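Local coordinates for LbaCas13a H328A (C2c2) (Lachnospiraceae bacterium NK4A179, PDB 5WLH), which binds a CRISPR guide RNA and, as an RNA-targeting, A-cleaving nuclease of the Cas13a family, probably cuts RNA once a matching target has paired with the guide, at residues V27-S32 with K46-D51; Y456-D461 with E478-G483; D488-K493 with K929-D934. One frame throughout, in Å; residues are numbered along the deposited sequence. Where two conformers were deposited one is given.

The three contacts follow one another along the chain and lie on one connected region, their centres 17 to 20 Å apart. Contact 1 joins the N-terminal hairpin of strands 22-28 and 33-39 to the loop leading into helix 51-64. The strand end and turn of the hairpin then meet contact 2, where Ser28 OG binds Ser482 O and Arg31 NE binds Leu481 O, each at 2.6 Å. Contact 2 ties the end of helix 429-458 to the loop before helix 486-517, and that helix carries half of contact 3, opposite helix 915-941. Contact 3 grips the guide RNA directly. The nearest atom of contact 1 is about 8 Å from the bound nucleic acid, and that of contact 2 about 9 Å.

Contact 1 of 3, residues V27-S32 with K46-D51; sequences VSENRS and KSRKND
Glu29 and Arg48 meet from opposite directions in a loose salt bridge: Glu29 OE2 lies 3.6 Å from Arg48 NH2 and 4.0 Å from Arg48 NH1. The oxygen arrives at the edge of the guanidinium, near its plane, yet the carboxylate is turned almost perpendicular, the two planes standing 88° apart. The paired, coplanar grip of a two-bond salt bridge is therefore absent, and no hydrogen bond forms. Since Glu29 is exposed and poorly ordered, the attraction is probably weak and its geometry approximate. Val27, which is buried, supplies the apolar side of the contact, its CG2 methyl sitting 3.9 Å from Arg48 NH2, oblique to the guanidinium plane. The two segments bury just 94 Å² between them, and the CA atoms of Val27 and Arg48 stay 10.8 Å apart, so the long arginine does the bridging. It can do so because its chain is stretched from end to end, with CG anti to the backbone N (chi1 170°) and the later torsions also near 180°. A second carboxylate helps to hold the guanidinium, as NH1 also forms a salt bridge with Glu34, a residue whose backbone bonds to that of Val27. On the other side of the pair, the chain around Glu29 turns back on itself, and Glu29 N binds Ser32 O at 3.0 Å. The motif is a beta hairpin: strand 22-28 passes through the 29-32 turn into its antiparallel neighbour, strand 33-39. Arg48 packs on Ile36 and Lys49 bonds through its backbone to Leu37, so the 46-51 segment runs beside strand 33-39 until Asn50, as N-cap, bonds Asp53 N and starts helix 51-64.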
loop_
_atom_site.group_PDB
_atom_site.type_symbol
_atom_site.label_atom_id
_atom_site.label_comp_id
_atom_site.label_asym_id
_atom_site.label_seq_id
_atom_site.Cartn_x
_atom_site.Cartn_y
_atom_site.Cartn_z
ATOM N N VAL A 27 -10.208 18.911 -14.072
ATOM C CA VAL A 27 -11.655 18.951 -14.259
ATOM C C VAL A 27 -11.953 18.828 -15.742
ATOM O O VAL A 27 -11.144 19.202 -16.598
ATOM C CB VAL A 27 -12.291 20.219 -13.657
ATOM C CG1 VAL A 27 -12.037 20.268 -12.148
ATOM C CG2 VAL A 27 -11.773 21.462 -14.349
ATOM N N SER A 28 -13.133 18.294 -16.048
ATOM C CA SER A 28 -13.556 18.072 -17.419
ATOM C C SER A 28 -14.927 18.707 -17.585
ATOM O O SER A 28 -15.886 18.282 -16.938
ATOM C CB SER A 28 -13.601 16.575 -17.735
ATOM O OG SER A 28 -13.730 16.358 -19.120
ATOM N N GLU A 29 -15.019 19.735 -18.422
ATOM C CA GLU A 29 -16.298 20.427 -18.543
ATOM C C GLU A 29 -17.100 19.924 -19.738
ATOM O O GLU A 29 -18.090 19.202 -19.562
ATOM C CB GLU A 29 -16.071 21.937 -18.616
ATOM C CG GLU A 29 -15.269 22.455 -17.427
ATOM C CD GLU A 29 -15.903 23.660 -16.752
ATOM O OE1 GLU A 29 -16.818 24.274 -17.348
ATOM O OE2 GLU A 29 -15.483 23.984 -15.617
ATOM N N ASN A 30 -16.695 20.285 -20.950
ATOM C CA ASN A 30 -17.377 19.842 -22.168
ATOM C C ASN A 30 -16.357 19.158 -23.075
ATOM O O ASN A 30 -15.948 19.702 -24.106
ATOM C CB ASN A 30 -18.075 21.017 -22.863
ATOM C CG ASN A 30 -19.380 21.401 -22.184
ATOM O OD1 ASN A 30 -20.365 20.661 -22.240
ATOM N ND2 ASN A 30 -19.393 22.563 -21.540
ATOM N N ARG A 31 -15.940 17.959 -22.669
ATOM C CA ARG A 31 -14.923 17.160 -23.358
ATOM C C ARG A 31 -13.624 17.936 -23.576
ATOM O O ARG A 31 -12.796 17.560 -24.414
ATOM C CB ARG A 31 -15.451 16.598 -24.680
ATOM C CG ARG A 31 -15.086 15.138 -24.870
ATOM C CD ARG A 31 -15.730 14.543 -26.099
ATOM N NE ARG A 31 -16.668 13.486 -25.733
ATOM C CZ ARG A 31 -17.446 12.847 -26.596
ATOM N NH1 ARG A 31 -17.388 13.150 -27.885
ATOM N NH2 ARG A 31 -18.268 11.894 -26.176
ATOM N N SER A 32 -13.436 19.014 -22.823
ATOM C CA SER A 32 -12.154 19.678 -22.688
ATOM C C SER A 32 -11.794 19.689 -21.211
ATOM O O SER A 32 -12.670 19.725 -20.342
ATOM C CB SER A 32 -12.192 21.103 -23.225
ATOM O OG SER A 32 -13.154 21.860 -22.521
ATOM N N LYS A 46 -14.429 30.272 -3.213
ATOM C CA LYS A 46 -13.177 30.740 -2.633
ATOM C C LYS A 46 -12.070 29.709 -2.781
ATOM O O LYS A 46 -10.957 29.945 -2.299
ATOM C CB LYS A 46 -13.349 31.077 -1.141
ATOM C CG LYS A 46 -14.447 32.095 -0.832
ATOM C CD LYS A 46 -13.852 33.369 -0.245
ATOM C CE LYS A 46 -14.894 34.483 -0.137
ATOM N NZ LYS A 46 -14.574 35.659 -1.006
ATOM N N SER A 47 -12.337 28.576 -3.429
ATOM C CA SER A 47 -11.364 27.488 -3.489
ATOM C C SER A 47 -10.607 27.470 -4.809
ATOM O O SER A 47 -9.376 27.591 -4.838
ATOM C CB SER A 47 -12.065 26.141 -3.276
ATOM O OG SER A 47 -11.127 25.084 -3.373
ATOM N N ARG A 48 -11.326 27.277 -5.906
ATOM C CA ARG A 48 -10.692 27.106 -7.202
ATOM C C ARG A 48 -10.103 28.422 -7.688
ATOM O O ARG A 48 -10.790 29.446 -7.695
ATOM C CB ARG A 48 -11.713 26.585 -8.202
ATOM C CG ARG A 48 -11.241 26.588 -9.614
ATOM C CD ARG A 48 -12.247 25.884 -10.518
ATOM N NE ARG A 48 -11.900 26.040 -11.919
ATOM C CZ ARG A 48 -12.508 25.408 -12.922
ATOM N NH1 ARG A 48 -12.110 25.620 -14.167
ATOM N NH2 ARG A 48 -13.498 24.562 -12.684
ATOM N N LYS A 49 -8.832 28.396 -8.113
ATOM C CA LYS A 49 -8.174 29.608 -8.602
ATOM C C LYS A 49 -8.483 29.846 -10.076
ATOM O O LYS A 49 -8.345 28.942 -10.901
ATOM C CB LYS A 49 -6.661 29.507 -8.400
ATOM C CG LYS A 49 -6.271 29.332 -6.968
ATOM C CD LYS A 49 -4.744 29.282 -6.808
ATOM C CE LYS A 49 -4.393 28.869 -5.398
ATOM N NZ LYS A 49 -4.895 29.860 -4.395
ATOM N N ASN A 50 -8.897 31.076 -10.409
ATOM C CA ASN A 50 -9.074 31.450 -11.805
ATOM C C ASN A 50 -7.699 31.616 -12.445
ATOM O O ASN A 50 -6.674 31.526 -11.774
ATOM C CB ASN A 50 -9.927 32.718 -11.927
ATOM C CG ASN A 50 -9.350 33.909 -11.160
ATOM O OD1 ASN A 50 -8.163 34.219 -11.272
ATOM N ND2 ASN A 50 -10.201 34.596 -10.389
ATOM N N ASP A 51 -7.673 31.869 -13.758
ATOM C CA ASP A 51 -6.403 31.839 -14.485
ATOM C C ASP A 51 -5.418 32.847 -13.915
ATOM O O ASP A 51 -4.247 32.523 -13.672
ATOM C CB ASP A 51 -6.633 32.113 -15.970
ATOM C CG ASP A 51 -7.280 30.948 -16.680
ATOM O OD1 ASP A 51 -7.016 29.791 -16.293
ATOM O OD2 ASP A 51 -8.063 31.188 -17.620
#

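Contact 2 of 3, residues Y456-D461 with E478-G483; sequences YNYAMD and EEYLSG
Tyr458 and Tyr480 bring the two backbones closest, with their CA atoms 6.6 Å apart, at the two ends of the connection between helix 429-458 and helix 486-517. The motif that joins them is a face-to-face tyrosine stack. Tyr458 is the last residue of its helix and Ala459 the first to leave helical angles, while Tyr480 opens a type I beta turn that closes with Gly483 N bonded to Tyr480 O at 2.9 Å. Gly483, the last residue of the turn, has a positive phi (114°), in a conformation that calls for glycine. In the stack the ring centroids lie 3.8 Å apart and the planes are tilted by 25°. The side chains cross at about a right angle, so the rings overlap without running along the same line. Each ring has a neighbour on its far face as well: Asn457 CB sits over the centre of the Tyr458 ring, and Glu479 CB lies toward the rim of Tyr480. Two aliphatic carbons thus flank the buried aromatic pair. Beyond the stack, the ring of Tyr458 packs on Tyr489 of helix 486-517, while Tyr456 meets edge-to-face Tyr609, the residue that follows the R-X4-H sequence characteristic of HEPN nucleases. The overlap is tight and uneven: Tyr458 CD1 stands 3.2 Å above the centre of the Tyr480 ring, and Tyr458 CE1 lies 3.3 Å from Tyr480 CZ.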
loop_
_atom_site.group_PDB
_atom_site.type_symbol
_atom_site.label_atom_id
_atom_site.label_comp_id
_atom_site.label_asym_id
_atom_site.label_seq_id
_atom_site.Cartn_x
_atom_site.Cartn_y
_atom_site.Cartn_z
ATOM N N TYR A 456 -14.119 -0.115 -18.164
ATOM C CA TYR A 456 -14.784 -0.879 -17.117
ATOM C C TYR A 456 -15.625 0.012 -16.215
ATOM O O TYR A 456 -16.746 -0.351 -15.827
ATOM C CB TYR A 456 -13.758 -1.609 -16.254
ATOM C CG TYR A 456 -14.404 -2.387 -15.128
ATOM C CD1 TYR A 456 -15.126 -3.547 -15.401
ATOM C CD2 TYR A 456 -14.301 -1.976 -13.808
ATOM C CE1 TYR A 456 -15.712 -4.274 -14.385
ATOM C CE2 TYR A 456 -14.890 -2.704 -12.781
ATOM C CZ TYR A 456 -15.605 -3.849 -13.088
ATOM O OH TYR A 456 -16.199 -4.593 -12.102
ATOM N N ASN A 457 -15.087 1.165 -15.842
ATOM C CA ASN A 457 -15.774 1.973 -14.854
ATOM C C ASN A 457 -16.876 2.817 -15.468
ATOM O O ASN A 457 -17.889 3.074 -14.806
ATOM C CB ASN A 457 -14.762 2.845 -14.120
ATOM C CG ASN A 457 -13.997 2.047 -13.090
ATOM O OD1 ASN A 457 -14.525 1.755 -12.022
ATOM N ND2 ASN A 457 -12.791 1.631 -13.426
ATOM N N TYR A 458 -16.719 3.233 -16.713
ATOM C CA TYR A 458 -17.608 4.226 -17.282
ATOM C C TYR A 458 -18.321 3.813 -18.562
ATOM O O TYR A 458 -19.172 4.579 -19.033
ATOM C CB TYR A 458 -16.837 5.527 -17.541
ATOM C CG TYR A 458 -16.158 6.066 -16.306
ATOM C CD1 TYR A 458 -16.842 6.152 -15.094
ATOM C CD2 TYR A 458 -14.836 6.483 -16.348
ATOM C CE1 TYR A 458 -16.231 6.643 -13.958
ATOM C CE2 TYR A 458 -14.211 6.981 -15.207
ATOM C CZ TYR A 458 -14.910 7.042 -14.026
ATOM O OH TYR A 458 -14.312 7.532 -12.897
ATOM N N ALA A 459 -18.016 2.654 -19.144
ATOM C CA ALA A 459 -18.660 2.272 -20.398
ATOM C C ALA A 459 -19.235 0.861 -20.342
ATOM O O ALA A 459 -19.387 0.213 -21.383
ATOM C CB ALA A 459 -17.694 2.408 -21.579
ATOM N N MET A 460 -19.589 0.375 -19.145
ATOM C CA MET A 460 -20.142 -0.966 -18.982
ATOM C C MET A 460 -21.379 -0.927 -18.092
ATOM O O MET A 460 -21.639 -1.862 -17.346
ATOM C CB MET A 460 -19.094 -1.922 -18.406
ATOM C CG MET A 460 -17.844 -2.051 -19.275
ATOM S SD MET A 460 -18.127 -2.883 -20.853
ATOM C CE MET A 460 -18.425 -4.576 -20.328
ATOM N N ASP A 461 -22.115 0.184 -18.142
ATOM C CA ASP A 461 -23.323 0.364 -17.335
ATOM C C ASP A 461 -24.251 -0.855 -17.372
ATOM O O ASP A 461 -24.815 -1.256 -16.348
ATOM C CB ASP A 461 -24.061 1.596 -17.865
ATOM C CG ASP A 461 -24.617 2.466 -16.784
ATOM O OD1 ASP A 461 -25.347 1.943 -15.913
ATOM O OD2 ASP A 461 -24.341 3.689 -16.834
ATOM N N GLU A 478 -23.635 8.344 -19.849
ATOM C CA GLU A 478 -23.936 9.733 -20.191
ATOM C C GLU A 478 -23.125 10.722 -19.360
ATOM O O GLU A 478 -22.681 11.754 -19.876
ATOM C CB GLU A 478 -25.434 9.997 -20.012
ATOM C CG GLU A 478 -25.883 11.397 -20.412
ATOM C CD GLU A 478 -25.790 12.398 -19.269
ATOM O OE1 GLU A 478 -26.219 12.063 -18.143
ATOM O OE2 GLU A 478 -25.283 13.521 -19.501
ATOM N N GLU A 479 -22.936 10.437 -18.069
ATOM C CA GLU A 479 -22.251 11.387 -17.195
ATOM C C GLU A 479 -20.772 11.541 -17.533
ATOM O O GLU A 479 -20.154 12.511 -17.084
ATOM C CB GLU A 479 -22.387 10.978 -15.722
ATOM C CG GLU A 479 -23.760 10.472 -15.311
ATOM C CD GLU A 479 -23.929 8.971 -15.516
ATOM O OE1 GLU A 479 -24.366 8.561 -16.616
ATOM O OE2 GLU A 479 -23.629 8.203 -14.571
ATOM N N TYR A 480 -20.198 10.615 -18.305
ATOM C CA TYR A 480 -18.770 10.616 -18.608
ATOM C C TYR A 480 -18.461 10.954 -20.055
ATOM O O TYR A 480 -17.288 11.005 -20.424
ATOM C CB TYR A 480 -18.162 9.258 -18.220
ATOM C CG TYR A 480 -18.367 9.028 -16.750
ATOM C CD1 TYR A 480 -17.589 9.703 -15.808
ATOM C CD2 TYR A 480 -19.388 8.208 -16.293
ATOM C CE1 TYR A 480 -17.797 9.524 -14.460
ATOM C CE2 TYR A 480 -19.609 8.026 -14.943
ATOM C CZ TYR A 480 -18.805 8.687 -14.031
ATOM O OH TYR A 480 -19.022 8.501 -12.693
ATOM N N LEU A 481 -19.477 11.223 -20.890
ATOM C CA LEU A 481 -19.181 11.546 -22.279
ATOM C C LEU A 481 -18.385 12.831 -22.380
ATOM O O LEU A 481 -17.596 12.999 -23.315
ATOM C CB LEU A 481 -20.470 11.675 -23.092
ATOM C CG LEU A 481 -21.081 10.364 -23.578
ATOM C CD1 LEU A 481 -22.470 10.634 -24.138
ATOM C CD2 LEU A 481 -20.178 9.687 -24.618
ATOM N N SER A 482 -18.568 13.737 -21.426
ATOM C CA SER A 482 -17.834 14.988 -21.404
ATOM C C SER A 482 -16.495 14.873 -20.692
ATOM O O SER A 482 -15.813 15.889 -20.519
ATOM C CB SER A 482 -18.683 16.081 -20.752
ATOM O OG SER A 482 -19.726 16.461 -21.634
ATOM N N GLY A 483 -16.110 13.681 -20.266
ATOM C CA GLY A 483 -14.759 13.436 -19.802
ATOM C C GLY A 483 -14.702 13.098 -18.320
ATOM O O GLY A 483 -15.686 13.171 -17.584
#

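Contact 3 of 3, residues D488-K493 with K929-D934; sequences DYELIK and KQYVWD. With nucleotides of chain B.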
loop_
_atom_site.group_PDB
_atom_site.type_symbol
_atom_site.label_atom_id
_atom_site.label_comp_id
_atom_site.label_asym_id
_atom_site.label_seq_id
_atom_site.Cartn_x
_atom_site.Cartn_y
_atom_site.Cartn_z
ATOM N N ASP A 488 -13.083 11.823 -10.072
ATOM C CA ASP A 488 -13.666 10.553 -10.509
ATOM C C ASP A 488 -12.731 9.394 -10.209
ATOM O O ASP A 488 -13.158 8.325 -9.755
ATOM C CB ASP A 488 -13.952 10.576 -12.022
ATOM C CG ASP A 488 -15.095 11.491 -12.401
ATOM O OD1 ASP A 488 -16.012 11.667 -11.591
ATOM O OD2 ASP A 488 -15.079 12.006 -13.529
ATOM N N TYR A 489 -11.446 9.576 -10.514
ATOM C CA TYR A 489 -10.490 8.495 -10.293
ATOM C C TYR A 489 -10.166 8.322 -8.819
ATOM O O TYR A 489 -9.840 7.211 -8.384
ATOM C CB TYR A 489 -9.234 8.751 -11.114
ATOM C CG TYR A 489 -9.275 8.075 -12.479
ATOM C CD1 TYR A 489 -10.479 7.877 -13.142
ATOM C CD2 TYR A 489 -8.107 7.645 -13.091
ATOM C CE1 TYR A 489 -10.512 7.243 -14.392
ATOM C CE2 TYR A 489 -8.120 7.022 -14.340
ATOM C CZ TYR A 489 -9.325 6.825 -14.978
ATOM O OH TYR A 489 -9.321 6.209 -16.195
ATOM N N GLU A 490 -10.226 9.394 -8.029
ATOM C CA GLU A 490 -10.102 9.211 -6.589
ATOM C C GLU A 490 -11.206 8.292 -6.064
ATOM O O GLU A 490 -10.948 7.391 -5.258
ATOM C CB GLU A 490 -10.133 10.570 -5.891
ATOM C CG GLU A 490 -8.913 11.426 -6.162
ATOM C CD GLU A 490 -8.892 12.630 -5.259
ATOM O OE1 GLU A 490 -8.210 12.577 -4.203
ATOM O OE2 GLU A 490 -9.595 13.611 -5.604
ATOM N N LEU A 491 -12.436 8.489 -6.534
ATOM C CA LEU A 491 -13.531 7.611 -6.126
ATOM C C LEU A 491 -13.271 6.169 -6.548
ATOM O O LEU A 491 -13.497 5.240 -5.763
ATOM C CB LEU A 491 -14.848 8.103 -6.726
ATOM C CG LEU A 491 -15.426 9.409 -6.155
ATOM C CD1 LEU A 491 -16.606 9.826 -7.014
ATOM C CD2 LEU A 491 -15.868 9.212 -4.718
ATOM N N ILE A 492 -12.779 5.963 -7.776
ATOM C CA ILE A 492 -12.442 4.604 -8.209
ATOM C C ILE A 492 -11.402 3.999 -7.281
ATOM O O ILE A 492 -11.518 2.840 -6.864
ATOM C CB ILE A 492 -11.948 4.597 -9.667
ATOM C CG1 ILE A 492 -13.100 4.911 -10.629
ATOM C CG2 ILE A 492 -11.325 3.227 -10.010
ATOM C CD1 ILE A 492 -12.623 5.130 -12.040
ATOM N N LYS A 493 -10.374 4.776 -6.932
ATOM C CA LYS A 493 -9.337 4.264 -6.042
ATOM C C LYS A 493 -9.928 3.855 -4.701
ATOM O O LYS A 493 -9.642 2.764 -4.198
ATOM C CB LYS A 493 -8.227 5.300 -5.859
ATOM C CG LYS A 493 -6.978 4.710 -5.197
ATOM C CD LYS A 493 -6.089 5.777 -4.550
ATOM C CE LYS A 493 -4.920 5.151 -3.766
ATOM N NZ LYS A 493 -4.404 3.900 -4.397
ATOM N N LYS A 929 -14.688 5.169 3.943
ATOM C CA LYS A 929 -15.759 6.143 4.123
ATOM C C LYS A 929 -15.201 7.563 4.172
ATOM O O LYS A 929 -15.763 8.483 3.563
ATOM C CB LYS A 929 -16.538 5.827 5.393
ATOM C CG LYS A 929 -17.757 6.738 5.600
ATOM C CD LYS A 929 -18.498 6.366 6.881
ATOM C CE LYS A 929 -19.771 7.207 7.030
ATOM N NZ LYS A 929 -20.716 6.628 8.022
ATOM N N GLN A 930 -14.080 7.745 4.864
ATOM C CA GLN A 930 -13.479 9.067 4.979
ATOM C C GLN A 930 -12.952 9.548 3.643
ATOM O O GLN A 930 -13.052 10.736 3.330
ATOM C CB GLN A 930 -12.346 9.050 6.001
ATOM C CG GLN A 930 -11.991 10.445 6.519
ATOM C CD GLN A 930 -11.030 11.196 5.638
ATOM O OE1 GLN A 930 -10.274 10.592 4.865
ATOM N NE2 GLN A 930 -11.009 12.536 5.780
ATOM N N TYR A 931 -12.333 8.647 2.868
ATOM C CA TYR A 931 -11.802 9.022 1.560
ATOM C C TYR A 931 -12.927 9.487 0.642
ATOM O O TYR A 931 -12.848 10.554 0.025
ATOM C CB TYR A 931 -11.047 7.819 0.976
ATOM C CG TYR A 931 -10.197 8.025 -0.260
ATOM C CD1 TYR A 931 -9.898 9.293 -0.761
ATOM C CD2 TYR A 931 -9.676 6.919 -0.921
ATOM C CE1 TYR A 931 -9.112 9.439 -1.908
ATOM C CE2 TYR A 931 -8.902 7.056 -2.035
ATOM C CZ TYR A 931 -8.627 8.304 -2.535
ATOM O OH TYR A 931 -7.853 8.382 -3.671
ATOM N N VAL A 932 -14.013 8.727 0.588
ATOM C CA VAL A 932 -15.128 9.121 -0.266
ATOM C C VAL A 932 -15.677 10.470 0.183
ATOM O O VAL A 932 -15.960 11.345 -0.640
ATOM C CB VAL A 932 -16.206 8.022 -0.261
ATOM C CG1 VAL A 932 -17.488 8.513 -0.925
ATOM C CG2 VAL A 932 -15.679 6.738 -0.954
ATOM N N TRP A 933 -15.835 10.659 1.494
ATOM C CA TRP A 933 -16.304 11.949 1.995
ATOM C C TRP A 933 -15.360 13.069 1.573
ATOM O O TRP A 933 -15.801 14.141 1.139
ATOM C CB TRP A 933 -16.430 11.878 3.520
ATOM C CG TRP A 933 -16.625 13.203 4.251
ATOM C CD1 TRP A 933 -17.824 13.803 4.572
ATOM C CD2 TRP A 933 -15.601 14.049 4.777
ATOM N NE1 TRP A 933 -17.595 14.977 5.259
ATOM C CE2 TRP A 933 -16.242 15.159 5.384
ATOM C CE3 TRP A 933 -14.205 13.992 4.785
ATOM C CZ2 TRP A 933 -15.530 16.184 6.002
ATOM C CZ3 TRP A 933 -13.499 15.016 5.387
ATOM C CH2 TRP A 933 -14.166 16.102 5.993
ATOM N N ASP A 934 -14.055 12.825 1.676
ATOM C CA ASP A 934 -13.085 13.873 1.387
ATOM C C ASP A 934 -13.084 14.237 -0.093
ATOM O O ASP A 934 -12.916 15.409 -0.456
ATOM C CB ASP A 934 -11.698 13.416 1.841
ATOM C CG ASP A 934 -10.684 14.534 1.793
ATOM O OD1 ASP A 934 -10.828 15.491 2.585
ATOM O OD2 ASP A 934 -9.749 14.462 0.970
ATOM P P A B 25 -2.230 14.018 -4.028
ATOM O OP1 A B 25 -3.278 15.080 -4.068
ATOM O OP2 A B 25 -0.853 14.359 -3.605
ATOM O "O5'" A B 25 -2.777 12.869 -3.082
ATOM C "C5'" A B 25 -2.109 11.619 -2.966
ATOM C "C4'" A B 25 -3.092 10.481 -2.995
ATOM O "O4'" A B 25 -3.835 10.433 -1.746
ATOM C "C3'" A B 25 -4.137 10.553 -4.112
ATOM O "O3'" A B 25 -4.380 9.236 -4.591
ATOM C "C2'" A B 25 -5.391 11.014 -3.384
ATOM O "O2'" A B 25 -6.599 10.634 -4.013
ATOM C "C1'" A B 25 -5.214 10.319 -2.043
ATOM N N9 A B 25 -6.025 10.892 -0.977
ATOM C C8 A B 25 -6.418 12.201 -0.836
ATOM N N7 A B 25 -7.204 12.398 0.196
ATOM C C5 A B 25 -7.333 11.133 0.752
ATOM C C6 A B 25 -8.036 10.670 1.869
ATOM N N6 A B 25 -8.764 11.479 2.643
ATOM N N1 A B 25 -7.981 9.353 2.153
ATOM C C2 A B 25 -7.253 8.545 1.373
ATOM N N3 A B 25 -6.549 8.874 0.289
ATOM C C4 A B 25 -6.630 10.192 0.036
ATOM P P A B 26 -3.580 8.712 -5.865
ATOM O OP1 A B 26 -3.477 7.238 -5.725
ATOM O OP2 A B 26 -2.397 9.580 -6.054
ATOM O "O5'" A B 26 -4.572 9.019 -7.063
ATOM C "C5'" A B 26 -5.731 8.228 -7.312
ATOM C "C4'" A B 26 -6.099 8.324 -8.771
ATOM O "O4'" A B 26 -6.566 9.674 -9.044
ATOM C "C3'" A B 26 -4.928 8.087 -9.716
ATOM O "O3'" A B 26 -5.419 7.560 -10.943
ATOM C "C2'" A B 26 -4.404 9.502 -9.939
ATOM O "O2'" A B 26 -3.613 9.686 -11.093
ATOM C "C1'" A B 26 -5.704 10.309 -9.972
ATOM N N9 A B 26 -5.492 11.675 -9.503
ATOM C C8 A B 26 -5.567 12.116 -8.207
ATOM N N7 A B 26 -5.266 13.396 -8.086
ATOM C C5 A B 26 -4.988 13.791 -9.378
ATOM C C6 A B 26 -4.620 15.046 -9.898
ATOM N N6 A B 26 -4.462 16.117 -9.107
ATOM N N1 A B 26 -4.389 15.126 -11.218
ATOM C C2 A B 26 -4.550 14.031 -11.983
ATOM N N3 A B 26 -4.901 12.804 -11.598
ATOM C C4 A B 26 -5.115 12.755 -10.269
ATOM P P U B 27 -4.508 6.566 -11.813
ATOM O OP1 U B 27 -3.337 7.287 -12.302
ATOM O OP2 U B 27 -5.348 5.863 -12.820
ATOM O "O5'" U B 27 -4.026 5.502 -10.745
ATOM C "C5'" U B 27 -3.301 4.357 -11.142
ATOM C "C4'" U B 27 -2.472 3.889 -9.982
ATOM O "O4'" U B 27 -1.329 4.770 -9.845
ATOM C "C3'" U B 27 -3.190 3.918 -8.618
ATOM O "O3'" U B 27 -2.836 2.762 -7.885
ATOM C "C2'" U B 27 -2.535 5.104 -7.917
ATOM O "O2'" U B 27 -2.563 5.039 -6.502
ATOM C "C1'" U B 27 -1.127 4.989 -8.476
ATOM N N1 U B 27 -0.225 6.122 -8.237
ATOM C C2 U B 27 1.127 5.808 -8.136
ATOM O O2 U B 27 1.552 4.684 -8.320
ATOM N N3 U B 27 1.962 6.868 -7.851
ATOM C C4 U B 27 1.567 8.173 -7.649
ATOM O O4 U B 27 2.424 9.029 -7.386
ATOM C C5 U B 27 0.153 8.397 -7.741
ATOM C C6 U B 27 -0.683 7.393 -8.016
#
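Tyr931 reaches across to Glu490 and Lys493 and touches the guide RNA along its whole length. Its CG is anti to the backbone N (chi1 -169°), which sends the ring toward the other helix with one face against the base of A25 of chain B. CB begins the contact 3.6 Å from A25 N1, the middle of the ring lies over N3, and CE1 is 3.2 Å from A25 C4, an aromatic stack on the adenine. At the tip, OH donates to A25 O2' at 2.6 Å, while Lys493 CD, in one of two deposited conformers, comes in at the ring edge, 3.3 Å from Tyr931 OH. A25 O2' in turn donates a short hydrogen bond to Glu490 OE1 at 2.5 Å, and Arg938 forms a salt bridge with that same carboxylate oxygen. The framework is an antiparallel helix pair, 486-517 and 915-941, with local axes 9.5 Å apart at 172°; away from the RNA, Leu491 CD2 meets Val932 CG1. Both helices hold the sugar O2', while the base is held from 915-941, where Gln930 OE1 also accepts from A25 N6 in a nearly straight bond (174°). In the same conformer the Lys493 chain runs on past A26 of chain B, its NZ hydrogen-bonded to U27 O2' of chain B at 3.0 Å and forming a salt bridge with a further RNA phosphate.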